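Local coordinates for protein probable polyketide synthase 1 (Dictyostelium discoideum, PDB 2H84) that is a hybrid polyketide synthase that makes acylpyrones in vitro, its C-terminal type III domain carrying out iterative polyketide extension and cyclization, at residues D116-V121 with S174-I179. Residues are numbered along the deposited sequence; the frame is centred on the assembly and turned at random.
Sequences DITHIV and SPRNRI
A side-chain hydroxyl, not a backbone carbonyl, takes the amide of Arg178 across this contact: Thr118 OG1 accepts Arg178 N at 2.7 Å, nearly straight at 160°, one residue ahead of the His119-Ile179 bridge. With chi1 at 53°, OG1 lies between the threonine's own N and carbonyl carbon and faces that amide. Thr118 N returns a weak bond to Arg178 O, 3.0 Å long, so one threonine grips both polar backbone atoms of Arg178. Its methyl CG2 lies 3.6 Å from NE of Arg176, whose chain, bent at chi3, folds back so that NH2 donates to Asn177 OD1 at 2.7 Å. The Asn177 amide in turn crosses the His119 ring, the planes 63° apart. Parallel pairing continues from there, with His119 and Val121 both backbone-bonded to Leu180; His119 CB runs alongside Ile179 CG2 at 3.6 Å, and Val121 CG2 meets the same methyl. The guanidinium of Arg178 turns off to a salt bridge with Glu223. In this thiolase-fold domain, strand 119-124 runs between 148-153 and 178-185, all three parallel; Ile117 packs on Leu107 and Trp110 of helix 84-110, while Asn177 ND2 reaches back to Leu170 O in helix 159-171.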
ATOM      1  N   ASP A 116       7.910   0.268  22.678  1.00 24.33           N
ATOM      2  CA  ASP A 116       6.463   0.278  22.884  1.00 24.50           C
ATOM      3  C   ASP A 116       5.652   0.439  21.603  1.00 24.11           C
ATOM      4  O   ASP A 116       4.425   0.318  21.626  1.00 24.50           O
ATOM      5  CB  ASP A 116       6.083   1.390  23.849  1.00 26.41           C
ATOM      6  CG  ASP A 116       6.463   1.072  25.265  1.00 27.58           C
ATOM      7  OD1 ASP A 116       6.501   2.006  26.095  1.00 30.02           O
ATOM      8  OD2 ASP A 116       6.717  -0.117  25.544  1.00 27.89           O
ATOM      9  N   ILE A 117       6.325   0.714  20.488  1.00 23.22           N
ATOM     10  CA  ILE A 117       5.628   0.886  19.217  1.00 21.31           C
ATOM     11  C   ILE A 117       5.157  -0.449  18.679  1.00 20.23           C
ATOM     12  O   ILE A 117       5.959  -1.323  18.353  1.00 20.09           O
ATOM     13  CB  ILE A 117       6.521   1.595  18.177  1.00 20.75           C
ATOM     14  CG1 ILE A 117       6.710   3.046  18.622  1.00 20.78           C
ATOM     15  CG2 ILE A 117       5.904   1.492  16.781  1.00 18.80           C
ATOM     16  CD1 ILE A 117       7.125   3.967  17.562  1.00 22.18           C
ATOM     17  N   THR A 118       3.841  -0.590  18.592  1.00 19.19           N
ATOM     18  CA  THR A 118       3.222  -1.821  18.127  1.00 18.66           C
ATOM     19  C   THR A 118       3.095  -1.922  16.621  1.00 18.97           C
ATOM     20  O   THR A 118       3.086  -3.023  16.070  1.00 19.60           O
ATOM     21  CB  THR A 118       1.816  -1.988  18.728  1.00 18.12           C
ATOM     22  OG1 THR A 118       1.038  -0.809  18.480  1.00 15.53           O
ATOM     23  CG2 THR A 118       1.914  -2.244  20.220  1.00 17.67           C
ATOM     24  N   HIS A 119       2.988  -0.774  15.957  1.00 18.76           N
ATOM     25  CA  HIS A 119       2.819  -0.745  14.508  1.00 16.76           C
ATOM     26  C   HIS A 119       3.735   0.221  13.788  1.00 14.79           C
ATOM     27  O   HIS A 119       4.086   1.278  14.312  1.00 14.64           O
ATOM     28  CB  HIS A 119       1.370  -0.389  14.162  1.00 16.73           C
ATOM     29  CG  HIS A 119       0.373  -1.412  14.611  1.00 17.17           C
ATOM     30  ND1 HIS A 119      -0.187  -2.335  13.753  1.00 17.83           N
ATOM     31  CD2 HIS A 119      -0.148  -1.673  15.834  1.00 16.23           C
ATOM     32  CE1 HIS A 119      -1.007  -3.119  14.427  1.00 17.07           C
ATOM     33  NE2 HIS A 119      -1.002  -2.739  15.693  1.00 15.44           N
ATOM     34  N   ILE A 120       4.110  -0.154  12.571  1.00 12.19           N
ATOM     35  CA  ILE A 120       4.958   0.683  11.743  1.00 10.39           C
ATOM     36  C   ILE A 120       4.270   0.758  10.369  1.00 10.33           C
ATOM     37  O   ILE A 120       4.039  -0.257   9.711  1.00  9.44           O
ATOM     38  CB  ILE A 120       6.396   0.091  11.692  1.00  9.35           C
ATOM     39  CG1 ILE A 120       7.434   1.203  11.533  1.00  8.72           C
ATOM     40  CG2 ILE A 120       6.502  -0.993  10.668  1.00  9.24           C
ATOM     41  CD1 ILE A 120       7.489   1.917  10.285  1.00  6.52           C
ATOM     42  N   VAL A 121       3.891   1.974   9.977  1.00  8.77           N
ATOM     43  CA  VAL A 121       3.213   2.212   8.714  1.00  6.42           C
ATOM     44  C   VAL A 121       4.028   3.080   7.769  1.00  6.49           C
ATOM     45  O   VAL A 121       4.325   4.236   8.064  1.00  6.21           O
ATOM     46  CB  VAL A 121       1.873   2.910   8.930  1.00  7.56           C
ATOM     47  CG1 VAL A 121       1.133   3.039   7.585  1.00  9.41           C
ATOM     48  CG2 VAL A 121       1.050   2.148   9.937  1.00  6.84           C
ATOM     49  N   SER A 174      -7.006  -1.229  20.141  1.00 23.99           N
ATOM     50  CA  SER A 174      -6.390  -1.529  21.438  1.00 24.32           C
ATOM     51  C   SER A 174      -5.573  -0.363  21.991  1.00 24.51           C
ATOM     52  O   SER A 174      -4.813   0.261  21.260  1.00 24.88           O
ATOM     53  CB  SER A 174      -5.478  -2.744  21.334  1.00 24.77           C
ATOM     54  OG  SER A 174      -4.778  -2.934  22.555  1.00 26.83           O
ATOM     55  N   PRO A 175      -5.706  -0.072  23.299  1.00 25.13           N
ATOM     56  CA  PRO A 175      -4.986   1.022  23.968  1.00 25.22           C
ATOM     57  C   PRO A 175      -3.502   0.698  24.079  1.00 26.55           C
ATOM     58  O   PRO A 175      -2.677   1.561  24.378  1.00 27.48           O
ATOM     59  CB  PRO A 175      -5.649   1.091  25.339  1.00 24.95           C
ATOM     60  CG  PRO A 175      -6.977   0.393  25.145  1.00 25.50           C
ATOM     61  CD  PRO A 175      -6.612  -0.741  24.241  1.00 24.49           C
ATOM     62  N   ARG A 176      -3.180  -0.564  23.835  1.00 27.49           N
ATOM     63  CA  ARG A 176      -1.815  -1.053  23.886  1.00 29.74           C
ATOM     64  C   ARG A 176      -1.019  -0.509  22.690  1.00 28.32           C
ATOM     65  O   ARG A 176       0.189  -0.249  22.778  1.00 29.31           O
ATOM     66  CB  ARG A 176      -1.842  -2.587  23.837  1.00 34.19           C
ATOM     67  CG  ARG A 176      -0.463  -3.212  23.723  1.00 40.50           C
ATOM     68  CD  ARG A 176      -0.496  -4.511  23.186  1.00 44.99           C
ATOM     69  NE  ARG A 176      -0.605  -4.200  21.823  1.00 49.39           N
ATOM     70  CZ  ARG A 176      -0.660  -5.122  20.922  1.00 51.52           C
ATOM     71  NH1 ARG A 176      -0.614  -6.399  21.258  1.00 53.34           N
ATOM     72  NH2 ARG A 176      -0.759  -4.747  19.698  1.00 51.17           N
ATOM     73  N   ASN A 177      -1.722  -0.339  21.576  1.00 25.23           N
ATOM     74  CA  ASN A 177      -1.136   0.121  20.326  1.00 22.50           C
ATOM     75  C   ASN A 177      -0.557   1.525  20.289  1.00 21.59           C
ATOM     76  O   ASN A 177      -1.115   2.469  20.845  1.00 20.90           O
ATOM     77  CB  ASN A 177      -2.159  -0.011  19.196  1.00 22.86           C
ATOM     78  CG  ASN A 177      -2.593  -1.442  18.967  1.00 23.37           C
ATOM     79  OD1 ASN A 177      -2.071  -2.362  19.599  1.00 24.56           O
ATOM     80  ND2 ASN A 177      -3.550  -1.641  18.058  1.00 21.01           N
ATOM     81  N   ARG A 178       0.575   1.633  19.604  1.00 20.93           N
ATOM     82  CA  ARG A 178       1.300   2.882  19.397  1.00 19.91           C
ATOM     83  C   ARG A 178       1.861   2.763  17.994  1.00 19.48           C
ATOM     84  O   ARG A 178       2.949   2.215  17.793  1.00 21.02           O
ATOM     85  CB  ARG A 178       2.447   3.039  20.395  1.00 19.57           C
ATOM     86  CG  ARG A 178       2.015   3.470  21.784  1.00 20.44           C
ATOM     87  CD  ARG A 178       1.240   4.768  21.753  1.00 20.34           C
ATOM     88  NE  ARG A 178      -0.106   4.557  22.267  1.00 20.78           N
ATOM     89  CZ  ARG A 178      -0.606   5.191  23.316  1.00 20.51           C
ATOM     90  NH1 ARG A 178       0.129   6.086  23.958  1.00 19.09           N
ATOM     91  NH2 ARG A 178      -1.832   4.915  23.733  1.00 20.92           N
ATOM     92  N   ILE A 179       1.096   3.274  17.034  1.00 17.05           N
ATOM     93  CA  ILE A 179       1.440   3.232  15.622  1.00 13.45           C
ATOM     94  C   ILE A 179       2.355   4.356  15.143  1.00 12.89           C
ATOM     95  O   ILE A 179       2.048   5.536  15.321  1.00 12.94           O
ATOM     96  CB  ILE A 179       0.168   3.284  14.758  1.00 13.82           C
ATOM     97  CG1 ILE A 179      -0.860   2.280  15.272  1.00 14.11           C
ATOM     98  CG2 ILE A 179       0.502   3.001  13.310  1.00 14.07           C
ATOM     99  CD1 ILE A 179      -1.859   2.881  16.228  1.00 12.86           C
TER